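Local coordinates for extracellular solute-binding protein, family 1 (PDB 6G7N), which binds ferric iron and probably delivers it to an ABC transporter as the extracellular solute-binding component of an iron-uptake system, at residues Thr119-Ala124 with Phe221-Gly226; Asn4-Arg9 with Asn49-Val54; Thr79-Ile84 with Pro91-Phe96. All coordinates share one frame; numbering follows the deposited sequence.

Contact 1 (Thr119-Ala124 with Phe221-Gly226)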
loop_
_atom_site.group_PDB
_atom_site.type_symbol
_atom_site.label_atom_id
_atom_site.label_comp_id
_atom_site.label_asym_id
_atom_site.label_seq_id
_atom_site.Cartn_x
_atom_site.Cartn_y
_atom_site.Cartn_z
ATOM N N THR A 119 -9.106 15.243 9.038
ATOM C CA THR A 119 -8.243 14.203 9.555
ATOM C C THR A 119 -8.935 12.836 9.563
ATOM O O THR A 119 -10.158 12.729 9.496
ATOM C CB THR A 119 -7.828 14.519 10.999
ATOM O OG1 THR A 119 -9.015 14.541 11.774
ATOM C CG2 THR A 119 -7.102 15.881 11.096
ATOM N N TYR A 120 -8.139 11.777 9.743
ATOM C CA TYR A 120 -8.689 10.466 10.023
ATOM C C TYR A 120 -9.490 10.508 11.327
ATOM O O TYR A 120 -10.553 9.888 11.443
ATOM C CB TYR A 120 -7.591 9.392 10.158
ATOM C CG TYR A 120 -6.742 9.218 8.909
ATOM C CD1 TYR A 120 -7.240 8.612 7.773
ATOM C CD2 TYR A 120 -5.435 9.691 8.876
ATOM C CE1 TYR A 120 -6.466 8.457 6.617
ATOM C CE2 TYR A 120 -4.662 9.567 7.742
ATOM C CZ TYR A 120 -5.173 8.969 6.609
ATOM O OH TYR A 120 -4.382 8.901 5.473
ATOM N N GLU A 121 -8.988 11.236 12.327
ATOM C CA GLU A 121 -9.610 11.290 13.638
ATOM C C GLU A 121 -11.022 11.834 13.557
ATOM O O GLU A 121 -11.922 11.364 14.262
ATOM C CB GLU A 121 -8.740 12.120 14.597
ATOM C CG GLU A 121 -7.441 11.398 15.013
ATOM C CD GLU A 121 -6.300 11.367 13.980
ATOM O OE1 GLU A 121 -6.354 12.050 12.942
ATOM O OE2 GLU A 121 -5.334 10.615 14.266
ATOM N N ASP A 122 -11.238 12.828 12.699
ATOM C CA ASP A 122 -12.539 13.480 12.542
ATOM C C ASP A 122 -13.613 12.528 12.042
ATOM O O ASP A 122 -14.815 12.780 12.218
ATOM C CB ASP A 122 -12.383 14.673 11.579
ATOM C CG ASP A 122 -13.701 15.256 11.084
ATOM O OD1 ASP A 122 -14.181 16.116 11.793
ATOM O OD2 ASP A 122 -14.186 14.978 9.941
ATOM N N LEU A 123 -13.215 11.408 11.425
ATOM C CA LEU A 123 -14.186 10.451 10.896
ATOM C C LEU A 123 -14.983 9.721 11.971
ATOM O O LEU A 123 -15.996 9.092 11.650
ATOM C CB LEU A 123 -13.495 9.436 9.982
ATOM C CG LEU A 123 -12.748 10.086 8.819
ATOM C CD1 LEU A 123 -12.076 9.009 7.989
ATOM C CD2 LEU A 123 -13.708 10.927 7.985
ATOM N N ALA A 124 -14.573 9.842 13.237
ATOM C CA ALA A 124 -15.350 9.283 14.348
ATOM C C ALA A 124 -16.414 10.220 14.881
ATOM O O ALA A 124 -17.165 9.820 15.768
ATOM C CB ALA A 124 -14.394 8.872 15.484
ATOM N N PHE A 221 -6.532 14.043 0.867
ATOM C CA PHE A 221 -5.353 13.562 1.596
ATOM C C PHE A 221 -5.444 14.070 3.034
ATOM O O PHE A 221 -5.307 15.265 3.262
ATOM C CB PHE A 221 -4.082 14.092 0.915
ATOM C CG PHE A 221 -3.940 13.630 -0.518
ATOM C CD1 PHE A 221 -3.654 12.316 -0.819
ATOM C CD2 PHE A 221 -4.107 14.510 -1.570
ATOM C CE1 PHE A 221 -3.521 11.848 -2.109
ATOM C CE2 PHE A 221 -3.987 14.059 -2.883
ATOM C CZ PHE A 221 -3.690 12.730 -3.155
ATOM N N PRO A 222 -5.673 13.185 4.038
ATOM C CA PRO A 222 -5.971 13.702 5.349
ATOM C C PRO A 222 -4.734 14.137 6.138
ATOM O O PRO A 222 -3.588 13.780 5.825
ATOM C CB PRO A 222 -6.665 12.512 6.045
ATOM C CG PRO A 222 -7.123 11.625 4.934
ATOM C CD PRO A 222 -6.013 11.760 3.941
ATOM N N ASN A 223 -5.012 14.916 7.183
ATOM C CA ASN A 223 -4.028 15.315 8.193
ATOM C C ASN A 223 -2.915 16.220 7.624
ATOM O O ASN A 223 -1.813 16.292 8.179
ATOM C CB ASN A 223 -3.431 14.130 8.988
ATOM C CG ASN A 223 -4.472 13.351 9.793
ATOM O OD1 ASN A 223 -5.451 12.856 9.249
ATOM N ND2 ASN A 223 -4.264 13.243 11.126
ATOM N N GLN A 224 -3.256 17.018 6.609
ATOM C CA GLN A 224 -2.286 17.929 6.007
ATOM C C GLN A 224 -1.803 19.032 6.907
ATOM O O GLN A 224 -0.704 19.535 6.695
ATOM C CB GLN A 224 -2.863 18.539 4.727
ATOM C CG GLN A 224 -3.074 17.497 3.643
ATOM C CD GLN A 224 -1.770 16.873 3.219
ATOM O OE1 GLN A 224 -0.913 17.554 2.598
ATOM N NE2 GLN A 224 -1.549 15.597 3.582
ATOM N N ASN A 225 -2.629 19.445 7.858
ATOM C CA ASN A 225 -2.259 20.492 8.782
ATOM C C ASN A 225 -1.610 19.957 10.036
ATOM O O ASN A 225 -1.271 20.725 10.927
ATOM C CB ASN A 225 -3.462 21.395 9.103
ATOM C CG ASN A 225 -3.935 22.154 7.884
ATOM O OD1 ASN A 225 -3.130 22.588 7.077
ATOM N ND2 ASN A 225 -5.227 22.283 7.731
ATOM N N GLY A 226 -1.398 18.642 10.084
ATOM C CA GLY A 226 -0.763 17.955 11.199
ATOM C C GLY A 226 0.317 17.039 10.694
ATOM O O GLY A 226 1.261 17.486 10.021
#
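One face of the Y120 ring is covered by P222, whose CB lies 3.9 Å from the ring centroid in a CH-pi contact only 11° off the normal, while P222 CG sits 3.6 Å from Y120 CE1 on the same face. N223 OD1 comes to the ring obliquely, 3.2 Å from Y120 CD2, with the amide inclined to the ring plane. That amide carries the polar part of the contact, and both its ends are used. N223 OD1 accepts from Y120 N, 2.9 Å away, in the carbonyl plane and on a lone pair. N223 ND2 donates to E121 OE1, 3.0 Å away, in a nearly straight bond, 170° at the hydrogen; it meets the carboxylate on its syn side, with the two planes 61° apart. The E121 chain, bent at chi2, brings OE1 back toward this amide, and OE2 goes on to R227 and H153. T119 lies across the N223 amide at about a right angle, its CB 3.4 Å from N223 OD1. Its own OG1 accepts from D122 N, an ST motif at the start of the 3-10 turn 121-124. N223 also opens a type I turn closed by G226. The Y120 hydroxyl is held outside the two segments, by R103 O and H230 N. The contact thus pins the start of the 3-10 turn to the loop between strands 217-220 and 231-239. Each polar atom of the N223 amide has a partner across the contact, which should hold it against a flip, since a turned amide would set NH2 against Y120 N and oxygen against E121 OE1; R227 and H153 would be expected to keep E121 ionised and a good acceptor.

Contact 2 (Asn4-Arg9 with Asn49-Val54)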
loop_
_atom_site.group_PDB
_atom_site.type_symbol
_atom_site.label_atom_id
_atom_site.label_comp_id
_atom_site.label_asym_id
_atom_site.label_seq_id
_atom_site.Cartn_x
_atom_site.Cartn_y
_atom_site.Cartn_z
ATOM N N ASN A 4 15.379 -15.468 -9.495
ATOM C CA ASN A 4 14.019 -15.945 -9.311
ATOM C C ASN A 4 13.249 -14.945 -8.460
ATOM O O ASN A 4 13.520 -14.803 -7.261
ATOM C CB ASN A 4 14.050 -17.325 -8.671
ATOM C CG ASN A 4 14.784 -18.327 -9.527
ATOM O OD1 ASN A 4 14.507 -18.438 -10.714
ATOM N ND2 ASN A 4 15.737 -19.038 -8.933
ATOM N N LEU A 5 12.304 -14.270 -9.116
ATOM C CA LEU A 5 11.448 -13.257 -8.495
ATOM C C LEU A 5 10.121 -13.882 -8.108
ATOM O O LEU A 5 9.354 -14.284 -8.990
ATOM C CB LEU A 5 11.227 -12.141 -9.501
ATOM C CG LEU A 5 10.230 -11.049 -9.107
ATOM C CD1 LEU A 5 10.565 -10.343 -7.795
ATOM C CD2 LEU A 5 10.031 -10.030 -10.233
ATOM N N TYR A 6 9.871 -13.985 -6.800
ATOM C CA TYR A 6 8.569 -14.454 -6.264
ATOM C C TYR A 6 7.782 -13.186 -5.928
ATOM O O TYR A 6 8.147 -12.436 -5.033
ATOM C CB TYR A 6 8.768 -15.276 -5.000
ATOM C CG TYR A 6 9.184 -16.723 -5.173
ATOM C CD1 TYR A 6 10.154 -17.110 -6.091
ATOM C CD2 TYR A 6 8.654 -17.693 -4.334
ATOM C CE1 TYR A 6 10.548 -18.439 -6.199
ATOM C CE2 TYR A 6 9.055 -19.010 -4.410
ATOM C CZ TYR A 6 9.997 -19.392 -5.342
ATOM O OH TYR A 6 10.395 -20.715 -5.395
ATOM N N SER A 7 6.714 -12.914 -6.675
ATOM C CA SER A 7 5.990 -11.647 -6.529
ATOM C C SER A 7 4.487 -11.827 -6.601
ATOM O O SER A 7 3.972 -12.565 -7.444
ATOM C CB SER A 7 6.404 -10.662 -7.613
ATOM O OG SER A 7 5.694 -9.446 -7.471
ATOM N N SER A 8 3.792 -11.092 -5.734
ATOM C CA SER A 8 2.338 -10.918 -5.846
ATOM C C SER A 8 1.915 -9.618 -6.555
ATOM O O SER A 8 0.724 -9.313 -6.662
ATOM C CB SER A 8 1.711 -10.981 -4.449
ATOM O OG SER A 8 2.096 -9.869 -3.662
ATOM N N ARG A 9 2.907 -8.840 -6.989
ATOM C CA ARG A 9 2.749 -7.425 -7.408
ATOM C C ARG A 9 3.061 -7.206 -8.893
ATOM O O ARG A 9 3.092 -6.067 -9.376
ATOM C CB ARG A 9 3.652 -6.565 -6.472
ATOM C CG ARG A 9 3.811 -5.046 -6.732
ATOM C CD ARG A 9 2.523 -4.246 -6.849
ATOM N NE ARG A 9 2.792 -2.832 -7.099
ATOM C CZ ARG A 9 3.166 -2.351 -8.279
ATOM N NH1 ARG A 9 3.274 -3.135 -9.335
ATOM N NH2 ARG A 9 3.430 -1.050 -8.398
ATOM N N ASN A 49 16.024 -25.089 0.681
ATOM C CA ASN A 49 15.947 -25.545 -0.715
ATOM C C ASN A 49 15.242 -24.551 -1.630
ATOM O O ASN A 49 15.142 -24.801 -2.830
ATOM C CB ASN A 49 15.283 -26.935 -0.808
ATOM C CG ASN A 49 16.025 -27.988 -0.010
ATOM O OD1 ASN A 49 17.219 -28.194 -0.211
ATOM N ND2 ASN A 49 15.342 -28.607 0.940
ATOM N N SER A 50 14.791 -23.408 -1.115
ATOM C CA SER A 50 14.061 -22.475 -1.977
ATOM C C SER A 50 14.958 -21.839 -3.054
ATOM O O SER A 50 16.044 -21.326 -2.740
ATOM C CB SER A 50 13.445 -21.342 -1.177
ATOM O OG SER A 50 12.655 -20.527 -2.039
ATOM N N PRO A 51 14.490 -21.811 -4.311
ATOM C CA PRO A 51 15.232 -21.064 -5.337
ATOM C C PRO A 51 14.976 -19.552 -5.302
ATOM O O PRO A 51 15.614 -18.832 -6.052
ATOM C CB PRO A 51 14.716 -21.639 -6.663
ATOM C CG PRO A 51 13.392 -22.239 -6.331
ATOM C CD PRO A 51 13.359 -22.579 -4.873
ATOM N N ALA A 52 14.064 -19.076 -4.463
ATOM C CA ALA A 52 13.699 -17.663 -4.501
ATOM C C ALA A 52 14.896 -16.760 -4.205
ATOM O O ALA A 52 15.647 -16.966 -3.249
ATOM C CB ALA A 52 12.564 -17.378 -3.523
ATOM N N ASP A 53 15.043 -15.720 -5.028
ATOM C CA ASP A 53 16.077 -14.691 -4.843
ATOM C C ASP A 53 15.513 -13.386 -4.294
ATOM O O ASP A 53 16.113 -12.750 -3.429
ATOM C CB ASP A 53 16.775 -14.378 -6.168
ATOM C CG ASP A 53 17.705 -15.485 -6.619
ATOM O OD1 ASP A 53 18.649 -15.802 -5.844
ATOM O OD2 ASP A 53 17.527 -15.996 -7.754
ATOM N N VAL A 54 14.399 -12.945 -4.873
ATOM C CA VAL A 54 13.725 -11.687 -4.484
ATOM C C VAL A 54 12.273 -12.008 -4.195
ATOM O O VAL A 54 11.638 -12.767 -4.945
ATOM C CB VAL A 54 13.816 -10.643 -5.611
ATOM C CG1 VAL A 54 13.032 -9.385 -5.263
ATOM C CG2 VAL A 54 15.259 -10.304 -5.912
#
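A single carbonyl, N4 O, accepts two successive backbone N-H groups across this contact: D53 N at 2.9 Å from N4 O, in the carbonyl plane, and V54 N at 3.2 Å from the same oxygen, tilted 25° from that plane. The same residue is gripped at two more points. N4 N donates to D53 OD2, 2.8 Å away, which accepts on its anti lone pair, while D53 OD1 takes the backbone N of N244. N4 ND2 reaches P51 O, 2.9 Å away, from above the carbonyl plane (42° out of it), and N4 OD1 is bound by N30. With CG beside the backbone N (chi1 -60°), the N4 amide is carried over toward P51, and it lies nearly parallel to the D53 carboxylate. Two residues on, Y6 N donates to V54 O almost along the C=O axis, the hydrogen bond that carries the pairing forward. On one face of the Y6 ring A52 CB stands over the centre, 3.5 Å from the centroid, a close CH-pi contact. The Y6 hydroxyl passes P51 CG and CD, each 3.5 Å from Y6 OH, and bonds to E46, as does S50 OG; the ring is packed also on L39 and I43 of helix 36-46. On the side of the sheet where L5 and V54 point, L5 CD1 meets V54 CG1 at 3.7 Å. Past the end of strand 2-7 the chain continues as a loop to S8 and R9 of the ligand pocket, R9 touching the bound D-alanine. Strand 2-7 lies between its parallel partners 28-33 and 54-58, and helix 36-46 makes the crossover joining those two, as is typical of the alpha/beta lobes of periplasmic-type solute-binding proteins.

Contact 3 (Thr79-Ile84 with Pro91-Phe96)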
loop_
_atom_site.group_PDB
_atom_site.type_symbol
_atom_site.label_atom_id
_atom_site.label_comp_id
_atom_site.label_asym_id
_atom_site.label_seq_id
_atom_site.Cartn_x
_atom_site.Cartn_y
_atom_site.Cartn_z
ATOM N N THR A 79 22.979 2.847 -2.692
ATOM C CA THR A 79 21.948 3.202 -3.639
ATOM C C THR A 79 20.536 3.067 -3.048
ATOM O O THR A 79 19.721 3.984 -3.130
ATOM C CB THR A 79 22.104 2.373 -4.924
ATOM O OG1 THR A 79 23.343 2.742 -5.534
ATOM C CG2 THR A 79 20.991 2.568 -5.896
ATOM N N LEU A 80 20.246 1.928 -2.434
ATOM C CA LEU A 80 18.916 1.756 -1.844
ATOM C C LEU A 80 18.668 2.774 -0.732
ATOM O O LEU A 80 17.589 3.362 -0.648
ATOM C CB LEU A 80 18.713 0.351 -1.286
ATOM C CG LEU A 80 18.761 -0.793 -2.295
ATOM C CD1 LEU A 80 18.523 -2.122 -1.616
ATOM C CD2 LEU A 80 17.782 -0.611 -3.426
ATOM N N ASN A 81 19.656 2.970 0.142
ATOM C CA ASN A 81 19.413 3.814 1.277
ATOM C C ASN A 81 19.296 5.275 0.893
ATOM O O ASN A 81 18.502 6.025 1.471
ATOM C CB ASN A 81 20.445 3.618 2.361
ATOM C CG ASN A 81 20.423 2.241 2.984
ATOM O OD1 ASN A 81 19.433 1.503 2.916
ATOM N ND2 ASN A 81 21.544 1.883 3.603
ATOM N N ASN A 82 20.129 5.717 -0.046
ATOM C CA ASN A 82 20.060 7.110 -0.460
ATOM C C ASN A 82 18.769 7.413 -1.254
ATOM O O ASN A 82 18.167 8.464 -1.061
ATOM C CB ASN A 82 21.294 7.505 -1.279
ATOM C CG ASN A 82 21.247 8.967 -1.649
ATOM O OD1 ASN A 82 21.036 9.841 -0.795
ATOM N ND2 ASN A 82 21.323 9.234 -2.987
ATOM N N LYS A 83 18.396 6.514 -2.145
ATOM C CA LYS A 83 17.273 6.774 -3.026
ATOM C C LYS A 83 15.902 6.477 -2.412
ATOM O O LYS A 83 14.916 7.078 -2.845
ATOM C CB LYS A 83 17.428 6.000 -4.347
ATOM C CG LYS A 83 18.639 6.446 -5.171
ATOM C CD LYS A 83 18.534 7.875 -5.674
ATOM C CE LYS A 83 19.702 8.249 -6.549
ATOM N NZ LYS A 83 19.579 9.629 -7.079
ATOM N N ILE A 84 15.817 5.531 -1.471
ATOM C CA ILE A 84 14.529 5.191 -0.850
ATOM C C ILE A 84 14.427 5.963 0.448
ATOM O O ILE A 84 15.286 5.839 1.328
ATOM C CB ILE A 84 14.372 3.694 -0.635
ATOM C CG1 ILE A 84 14.513 2.939 -1.950
ATOM C CG2 ILE A 84 13.052 3.403 0.029
ATOM C CD1 ILE A 84 14.488 1.440 -1.842
ATOM N N PRO A 91 13.806 -0.554 9.046
ATOM C CA PRO A 91 14.963 -0.118 9.846
ATOM C C PRO A 91 16.084 -1.147 9.918
ATOM O O PRO A 91 17.245 -0.765 10.111
ATOM C CB PRO A 91 14.354 0.147 11.229
ATOM C CG PRO A 91 12.951 0.562 10.895
ATOM C CD PRO A 91 12.544 -0.362 9.788
ATOM N N GLU A 92 15.742 -2.419 9.739
ATOM C CA GLU A 92 16.721 -3.525 9.789
ATOM C C GLU A 92 17.204 -3.929 8.401
ATOM O O GLU A 92 17.928 -4.930 8.261
ATOM C CB GLU A 92 16.109 -4.738 10.497
ATOM C CG GLU A 92 15.762 -4.507 11.968
ATOM C CD GLU A 92 15.041 -5.693 12.584
ATOM O OE1 GLU A 92 15.719 -6.678 12.953
ATOM O OE2 GLU A 92 13.792 -5.659 12.689
ATOM N N LYS A 93 16.787 -3.211 7.359
ATOM C CA LYS A 93 17.289 -3.429 6.000
ATOM C C LYS A 93 16.847 -4.748 5.400
ATOM O O LYS A 93 17.470 -5.275 4.479
ATOM C CB LYS A 93 18.799 -3.232 5.883
ATOM C CG LYS A 93 19.319 -1.952 6.521
ATOM C CD LYS A 93 18.807 -0.672 5.850
ATOM C CE LYS A 93 19.388 0.602 6.478
ATOM N NZ LYS A 93 18.892 0.817 7.856
ATOM N N LEU A 94 15.716 -5.252 5.872
ATOM C CA LEU A 94 15.164 -6.519 5.399
ATOM C C LEU A 94 14.281 -6.394 4.161
ATOM O O LEU A 94 14.109 -7.363 3.420
ATOM C CB LEU A 94 14.419 -7.226 6.525
ATOM C CG LEU A 94 15.317 -7.714 7.661
ATOM C CD1 LEU A 94 14.471 -8.045 8.869
ATOM C CD2 LEU A 94 16.144 -8.924 7.227
ATOM N N TRP A 95 13.709 -5.208 3.945
ATOM C CA TRP A 95 12.831 -4.969 2.824
ATOM C C TRP A 95 12.776 -3.466 2.594
ATOM O O TRP A 95 13.150 -2.668 3.453
ATOM C CB TRP A 95 11.420 -5.582 3.034
ATOM C CG TRP A 95 10.805 -5.300 4.360
ATOM C CD1 TRP A 95 10.781 -6.179 5.414
ATOM C CD2 TRP A 95 10.156 -4.102 4.816
ATOM N NE1 TRP A 95 10.165 -5.601 6.503
ATOM C CE2 TRP A 95 9.798 -4.322 6.162
ATOM C CE3 TRP A 95 9.884 -2.841 4.228
ATOM C CZ2 TRP A 95 9.193 -3.343 6.928
ATOM C CZ3 TRP A 95 9.298 -1.878 4.998
ATOM C CH2 TRP A 95 8.949 -2.120 6.324
ATOM N N PHE A 96 12.259 -3.127 1.424
ATOM C CA PHE A 96 12.360 -1.768 0.875
ATOM C C PHE A 96 11.126 -1.474 0.052
ATOM O O PHE A 96 10.678 -2.316 -0.720
ATOM C CB PHE A 96 13.600 -1.680 -0.053
ATOM C CG PHE A 96 14.895 -2.043 0.630
ATOM C CD1 PHE A 96 15.283 -3.388 0.729
ATOM C CD2 PHE A 96 15.685 -1.087 1.258
ATOM C CE1 PHE A 96 16.428 -3.750 1.414
ATOM C CE2 PHE A 96 16.827 -1.466 1.960
ATOM C CZ PHE A 96 17.180 -2.785 2.030
#
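From its CB to the far end of its ring, F96 meets I84, L80 and N81 in turn, along helix 78-83 and the residue that follows it. F96 CB touches I84 CD1 at 3.7 Å; this methyl is also near CD2, standing obliquely to the ring. Farther out, L80 CD1 lies over the centre of one face, 3.9 Å from the F96 ring centroid and 7° off the normal, almost equally far from all the outer carbons, with CZ, at the tip, nearest. The ring edge at CE2 faces N81 OD1, 4.1 Å from F96 CE2. With CG beside the backbone N (chi1 -57°), the ring is aimed at the helix rather than along its own strand. N81 meets K93 as well: N81 OD1 lies 3.7 Å from K93 CE, the two chains crossing at about a right angle. K93, bent at chi2 and chi4, curls its NZ back to P91 O in a weak hydrogen bond. L80 packs on L252 of helix 245-255, and I84 on V256. An alanine in place of F96 would remove the ring and is likely to leave the methyl of L80 without its aromatic face, opening a gap between helix 78-83 and the start of strand 96-108. Apart from the amide of N81 against the lysine chain, the contact is apolar, so shape and burial, not directed bonds, seat the helix end on that strand.

Overall arrangement
From the N terminus, contact 2 comes first: it closes the loop from strand 2-7 through helix 15-25, strand 28-33 and helix 36-46 to the start of strand 54-58. Contact 3 follows, a short closure of six intervening residues that folds the end of helix 78-83 back on the start of strand 96-108. Contact 1 spans 96 residues, many of them helical, and ties the loop after strand 96-108 to that after strand 217-220. The three closures run in series, with no crossing or nesting. Contacts 2 and 3 have centres about 19 Å apart; contacts 1 and 2 lie on opposite sides of the chain's centre, about 38 Å between centres.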